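Local coordinates for START domain-containing protein 10 (Homo sapiens, PDB 6SER), which transfers phosphatidylcholine and phosphatidylethanolamine between membranes, preferring lipids with a palmitoyl or stearoyl chain at sn-1 and an unsaturated chain at sn-2, at residues Val130-Ser135 with Ile145-Val150; Ile167-Leu172 with Ala187-Lys192. All coordinates share one frame; numbering follows the deposited sequence.

How the interactions relate
Both contacts belong to the curved beta-sheet of the START domain, and their centres lie about 9 Å apart. They come in series along the chain: interaction 1 pairs strands 127-139 and 142-151 of one hairpin, and interaction 2 pairs strands 161-175 and 181-190 of the next. The hairpins are joined edge to edge, since strand 142-151 also runs antiparallel to strand 161-175, with probable hydrogen bonds from Tyr-171 N to Ile-145 O (2.8 Å) and from Asn-147 N to Thr-169 O (2.9 Å). Asn-147 and Thr-169 touch each other and lie close to bound glycol molecules, probably from the crystallisation liquor, consistent with a sheet face that lines the lipid pocket.

Interaction 1 of 2, residues Val130-Ser135 with Ile145-Val150; sequences VITLRS and IMNYSV
Leu-133 and Tyr-148 form a hydrogen-bonded pair in an antiparallel beta hairpin of the START domain's curved sheet: Leu-133 N gives a bond of 2.8 Å to Tyr-148 O, and Tyr-148 N returns a longer one of 3.1 Å to Leu-133 O. Their side chains lie alongside one another. Leu-133 CB sits over one ring face toward its rim, and CD1 comes within 3.7 Å of Tyr-148 OH. Tyrosine suits this buried place because its ring packs on leucine while its hydroxyl bonds to Gln-23 O.

Asn-147 and Arg-134 share the other face. Asn-147 CB rests 3.3 Å from Leu-133 O. With chi1 at 81°, CG stands between the backbone N and the carbonyl carbon and leans toward Thr-132, 4.0 Å from its CB. At the tip, OD1 lies 3.5 Å from Thr-132 CG2 and bonds to Ser-166 OG, while in this crystal ND2 bonds to a triethylene glycol, probably from the crystallisation liquor; both ends of the amide are engaged here. Arg-134 places its aliphatic CG 3.8 Å from Ile-145 CG2, and a bend at chi3 (78°) helps direct the guanidinium, whose NH1 forms salt bridges to Asp-113 and Asp-104. Beyond Thr-132, one water links the strands, accepting from Ile-131 N and lying 2.7 Å from Ser-149 OG, which is also hydrogen-bonded with Ser-166 N.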
loop_
_atom_site.group_PDB
_atom_site.type_symbol
_atom_site.label_atom_id
_atom_site.label_comp_id
_atom_site.label_asym_id
_atom_site.label_seq_id
_atom_site.Cartn_x
_atom_site.Cartn_y
_atom_site.Cartn_z
ATOM N N VAL A 130 -10.412 4.790 -1.640
ATOM C CA VAL A 130 -10.225 3.944 -0.454
ATOM C C VAL A 130 -9.962 4.793 0.768
ATOM O O VAL A 130 -9.391 5.808 0.671
ATOM C CB VAL A 130 -9.080 2.943 -0.626
ATOM C CG1 VAL A 130 -9.455 1.814 -1.521
ATOM C CG2 VAL A 130 -7.799 3.571 -1.081
ATOM N N ILE A 131 -10.464 4.313 1.877
ATOM C CA ILE A 131 -10.125 4.827 3.195
ATOM C C ILE A 131 -9.417 3.691 3.907
ATOM O O ILE A 131 -9.995 2.608 4.055
ATOM C CB ILE A 131 -11.381 5.246 3.979
ATOM C CG1 ILE A 131 -12.236 6.234 3.181
ATOM C CG2 ILE A 131 -11.014 5.795 5.341
ATOM C CD1 ILE A 131 -11.717 7.608 3.219
ATOM N N THR A 132 -8.180 3.917 4.351
ATOM C CA THR A 132 -7.373 2.843 4.917
ATOM C C THR A 132 -6.758 3.253 6.248
ATOM O O THR A 132 -6.442 4.424 6.471
ATOM C CB THR A 132 -6.245 2.415 3.958
ATOM O OG1 THR A 132 -5.469 3.562 3.599
ATOM C CG2 THR A 132 -6.810 1.780 2.694
ATOM N N LEU A 133 -6.594 2.272 7.132
ATOM C CA LEU A 133 -5.751 2.421 8.306
ATOM C C LEU A 133 -4.360 1.922 7.939
ATOM O O LEU A 133 -4.198 0.771 7.528
ATOM C CB LEU A 133 -6.323 1.655 9.496
ATOM C CG LEU A 133 -5.674 1.828 10.877
ATOM C CD1 LEU A 133 -6.618 1.303 11.929
ATOM C CD2 LEU A 133 -4.340 1.094 11.003
ATOM N N ARG A 134 -3.368 2.788 8.070
ATOM C CA ARG A 134 -1.994 2.498 7.688
ATOM C C ARG A 134 -1.140 2.460 8.943
ATOM O O ARG A 134 -1.326 3.283 9.847
ATOM C CB ARG A 134 -1.465 3.574 6.713
ATOM C CG ARG A 134 -0.101 3.288 6.107
ATOM C CD ARG A 134 0.228 4.266 4.978
ATOM N NE ARG A 134 0.662 5.584 5.457
ATOM C CZ ARG A 134 -0.132 6.649 5.587
ATOM N NH1 ARG A 134 0.367 7.807 6.022
ATOM N NH2 ARG A 134 -1.423 6.567 5.287
ATOM N N SER A 135 -0.203 1.512 9.007
ATOM C CA SER A 135 0.753 1.482 10.106
ATOM C C SER A 135 2.117 1.023 9.615
ATOM O O SER A 135 2.218 0.209 8.694
ATOM C CB SER A 135 0.294 0.575 11.238
ATOM O OG SER A 135 1.076 0.824 12.395
ATOM N N ILE A 145 5.379 -1.295 5.960
ATOM C CA ILE A 145 4.209 -0.430 5.969
ATOM C C ILE A 145 3.039 -1.269 5.492
ATOM O O ILE A 145 3.090 -1.809 4.382
ATOM C CB ILE A 145 4.377 0.792 5.057
ATOM C CG1 ILE A 145 5.766 1.395 5.200
ATOM C CG2 ILE A 145 3.341 1.838 5.399
ATOM C CD1 ILE A 145 5.974 2.590 4.313
ATOM N N MET A 146 1.990 -1.375 6.314
ATOM C CA MET A 146 0.769 -2.095 5.967
ATOM C C MET A 146 -0.443 -1.177 6.048
ATOM O O MET A 146 -0.432 -0.153 6.737
ATOM C CB MET A 146 0.499 -3.274 6.901
ATOM C CG MET A 146 1.713 -3.873 7.492
ATOM S SD MET A 146 1.272 -5.262 8.515
ATOM C CE MET A 146 0.674 -4.435 9.963
ATOM N N ASN A 147 -1.510 -1.585 5.360
ATOM C CA ASN A 147 -2.784 -0.888 5.460
ATOM C C ASN A 147 -3.908 -1.863 5.139
ATOM O O ASN A 147 -3.683 -2.923 4.555
ATOM C CB ASN A 147 -2.814 0.357 4.559
ATOM C CG ASN A 147 -3.122 0.044 3.104
ATOM O OD1 ASN A 147 -4.160 -0.537 2.792
ATOM N ND2 ASN A 147 -2.255 0.494 2.201
ATOM N N TYR A 148 -5.123 -1.490 5.546
ATOM C CA TYR A 148 -6.351 -2.189 5.183
ATOM C C TYR A 148 -7.497 -1.193 5.312
ATOM O O TYR A 148 -7.389 -0.207 6.046
ATOM C CB TYR A 148 -6.590 -3.428 6.061
ATOM C CG TYR A 148 -6.852 -3.116 7.520
ATOM C CD1 TYR A 148 -8.151 -2.964 7.987
ATOM C CD2 TYR A 148 -5.804 -2.955 8.424
ATOM C CE1 TYR A 148 -8.410 -2.674 9.309
ATOM C CE2 TYR A 148 -6.053 -2.663 9.756
ATOM C CZ TYR A 148 -7.364 -2.521 10.191
ATOM O OH TYR A 148 -7.655 -2.226 11.507
ATOM N N SER A 149 -8.586 -1.446 4.586
ATOM C CA SER A 149 -9.649 -0.456 4.486
ATOM C C SER A 149 -10.420 -0.347 5.793
ATOM O O SER A 149 -10.498 -1.291 6.587
ATOM C CB SER A 149 -10.620 -0.791 3.351
ATOM O OG SER A 149 -10.133 -0.332 2.106
ATOM N N VAL A 150 -11.005 0.823 6.006
ATOM C CA VAL A 150 -11.725 1.121 7.232
ATOM C C VAL A 150 -12.812 2.131 6.883
ATOM O O VAL A 150 -12.812 2.720 5.799
ATOM C CB VAL A 150 -10.759 1.651 8.319
ATOM C CG1 VAL A 150 -10.524 3.152 8.154
ATOM C CG2 VAL A 150 -11.263 1.320 9.687
HETATM O O HOH W 1 -11.865 1.605 1.437
#

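Interaction 2 of 2, residues Ile167-Leu172 with Ala187-Lys192; sequences IQTGYL and AQVDPK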
loop_
_atom_site.group_PDB
_atom_site.type_symbol
_atom_site.label_atom_id
_atom_site.label_comp_id
_atom_site.label_asym_id
_atom_site.label_seq_id
_atom_site.Cartn_x
_atom_site.Cartn_y
_atom_site.Cartn_z
ATOM N N ILE A 167 -8.282 -5.197 1.330
ATOM C CA ILE A 167 -8.353 -6.300 2.322
ATOM C C ILE A 167 -7.042 -6.313 3.096
ATOM O O ILE A 167 -7.092 -6.402 4.254
ATOM C CB ILE A 167 -8.716 -7.672 1.728
ATOM C CG1 ILE A 167 -10.080 -7.657 1.070
ATOM C CG2 ILE A 167 -8.668 -8.747 2.757
ATOM C CD1 ILE A 167 -10.042 -7.432 -0.358
ATOM N N GLN A 168 -5.942 -6.165 2.403
ATOM C CA GLN A 168 -4.606 -6.072 2.987
ATOM C C GLN A 168 -3.668 -5.611 1.894
ATOM O O GLN A 168 -3.751 -6.108 0.859
ATOM C CB GLN A 168 -4.151 -7.410 3.515
ATOM C CG GLN A 168 -2.675 -7.478 3.706
ATOM C CD GLN A 168 -2.197 -8.873 3.999
ATOM O OE1 GLN A 168 -2.423 -9.811 3.269
ATOM N NE2 GLN A 168 -1.559 -8.998 5.129
ATOM N N THR A 169 -2.925 -4.556 2.117
ATOM C CA THR A 169 -1.898 -4.069 1.187
ATOM C C THR A 169 -0.696 -3.619 2.012
ATOM O O THR A 169 -0.875 -3.213 3.047
ATOM C CB THR A 169 -2.401 -3.285 -0.023
ATOM O OG1 THR A 169 -1.687 -2.081 -0.037
ATOM C CG2 THR A 169 -3.833 -2.884 -0.062
ATOM N N GLY A 170 0.507 -3.814 1.543
ATOM C CA GLY A 170 1.678 -3.430 2.322
ATOM C C GLY A 170 2.969 -3.657 1.596
ATOM O O GLY A 170 2.946 -4.220 0.580
ATOM N N TYR A 171 4.049 -3.254 2.230
ATOM C CA TYR A 171 5.367 -3.289 1.636
ATOM C C TYR A 171 6.357 -3.771 2.675
ATOM O O TYR A 171 6.278 -3.386 3.845
ATOM C CB TYR A 171 5.795 -1.902 1.133
ATOM C CG TYR A 171 4.900 -1.310 0.080
ATOM C CD1 TYR A 171 5.249 -1.398 -1.265
ATOM C CD2 TYR A 171 3.697 -0.669 0.430
ATOM C CE1 TYR A 171 4.433 -0.860 -2.242
ATOM C CE2 TYR A 171 2.873 -0.129 -0.535
ATOM C CZ TYR A 171 3.247 -0.228 -1.870
ATOM O OH TYR A 171 2.430 0.311 -2.836
ATOM N N LEU A 172 7.245 -4.665 2.252
ATOM C CA LEU A 172 8.401 -5.076 3.034
ATOM C C LEU A 172 9.629 -4.559 2.302
ATOM O O LEU A 172 9.843 -4.895 1.131
ATOM C CB LEU A 172 8.463 -6.600 3.204
ATOM C CG LEU A 172 9.768 -7.100 3.815
ATOM C CD1 LEU A 172 9.802 -6.714 5.275
ATOM C CD2 LEU A 172 9.888 -8.612 3.642
ATOM N N ALA A 187 -0.550 -7.342 -1.948
ATOM C CA ALA A 187 -1.850 -6.680 -1.908
ATOM C C ALA A 187 -2.980 -7.637 -2.253
ATOM O O ALA A 187 -2.814 -8.583 -3.028
ATOM C CB ALA A 187 -1.933 -5.500 -2.869
ATOM N N GLN A 188 -4.144 -7.339 -1.687
ATOM C CA GLN A 188 -5.410 -7.954 -2.054
ATOM C C GLN A 188 -6.460 -6.848 -1.967
ATOM O O GLN A 188 -6.869 -6.464 -0.869
ATOM C CB GLN A 188 -5.739 -9.125 -1.139
ATOM C CG GLN A 188 -7.006 -9.871 -1.529
ATOM C CD GLN A 188 -7.309 -11.008 -0.581
ATOM O OE1 GLN A 188 -6.994 -10.940 0.612
ATOM N NE2 GLN A 188 -7.909 -12.075 -1.107
ATOM N N VAL A 189 -6.830 -6.348 -3.116
ATOM C CA VAL A 189 -7.759 -5.288 -3.240
ATOM C C VAL A 189 -8.962 -5.591 -4.098
ATOM O O VAL A 189 -8.828 -5.943 -5.220
ATOM C CB VAL A 189 -7.054 -4.077 -3.846
ATOM C CG1 VAL A 189 -8.013 -2.948 -4.053
ATOM C CG2 VAL A 189 -5.926 -3.634 -2.977
ATOM N N ASP A 190 -10.138 -5.378 -3.546
ATOM C CA ASP A 190 -11.385 -5.564 -4.230
ATOM C C ASP A 190 -11.861 -4.226 -4.727
ATOM O O ASP A 190 -12.185 -3.388 -3.984
ATOM C CB ASP A 190 -12.394 -6.162 -3.273
ATOM C CG ASP A 190 -13.634 -6.649 -3.948
ATOM O OD1 ASP A 190 -14.381 -7.384 -3.350
ATOM O OD2 ASP A 190 -13.883 -6.273 -5.058
ATOM N N PRO A 191 -11.871 -4.010 -6.062
ATOM C CA PRO A 191 -12.323 -2.749 -6.654
ATOM C C PRO A 191 -13.856 -2.683 -6.712
ATOM O O PRO A 191 -14.380 -1.670 -7.140
ATOM C CB PRO A 191 -11.767 -2.782 -8.088
ATOM C CG PRO A 191 -10.883 -4.014 -8.147
ATOM C CD PRO A 191 -11.417 -4.950 -7.082
ATOM N N LYS A 192 -14.524 -3.762 -6.289
ATOM C CA LYS A 192 -16.010 -3.840 -6.294
ATOM C C LYS A 192 -16.538 -3.442 -7.678
ATOM O O LYS A 192 -16.041 -3.993 -8.680
ATOM C CB LYS A 192 -16.601 -2.950 -5.194
ATOM C CG LYS A 192 -15.848 -2.968 -3.869
ATOM C CD LYS A 192 -16.271 -4.098 -2.955
ATOM C CE LYS A 192 -17.765 -4.134 -2.709
ATOM N NZ LYS A 192 -18.271 -5.522 -2.608
#
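Ile-167 lies across Gln-188 at a slant, its two branches meeting different parts of that residue. Ile-167 CG2 comes within 3.5 Å of the amide oxygen Gln-188 OE1, whereas CD1 reaches over the backbone to 3.4 Å from Gln-188 O and then to 4.0 Å from Asp-190 CB. Gln-188 CG stands anti to the backbone N (chi1 -176°), which brings it near Ile-167 CD1, and the chain runs on extended so that NE2 reaches Leu-65 O. Behind this crossing is a classic beta bulge in the antiparallel hairpin of strands 161-175 and 181-190, where the longer strand turns a corner: Ile-167 and Gln-168 both face Gln-188. Gln-188 O accepts 2.9 Å from Ile-167 N and only weakly from Gln-168 N, while Gln-188 N bonds back to Gln-168 O. On the other face Thr-169 CB meets Ala-187 CB at 3.6 Å, a closeness that the small methyl permits. The methyl Thr-169 CG2 slants across to Val-189 CG2, 3.7 Å away, so the beta-branched pair meets through methyl groups. At the strand's end, Asp-190 OD2 accepts from Lys-192 N at 2.9 Å, from above the carboxylate plane, making an Asx turn; the same oxygen forms a salt bridge with Lys-197.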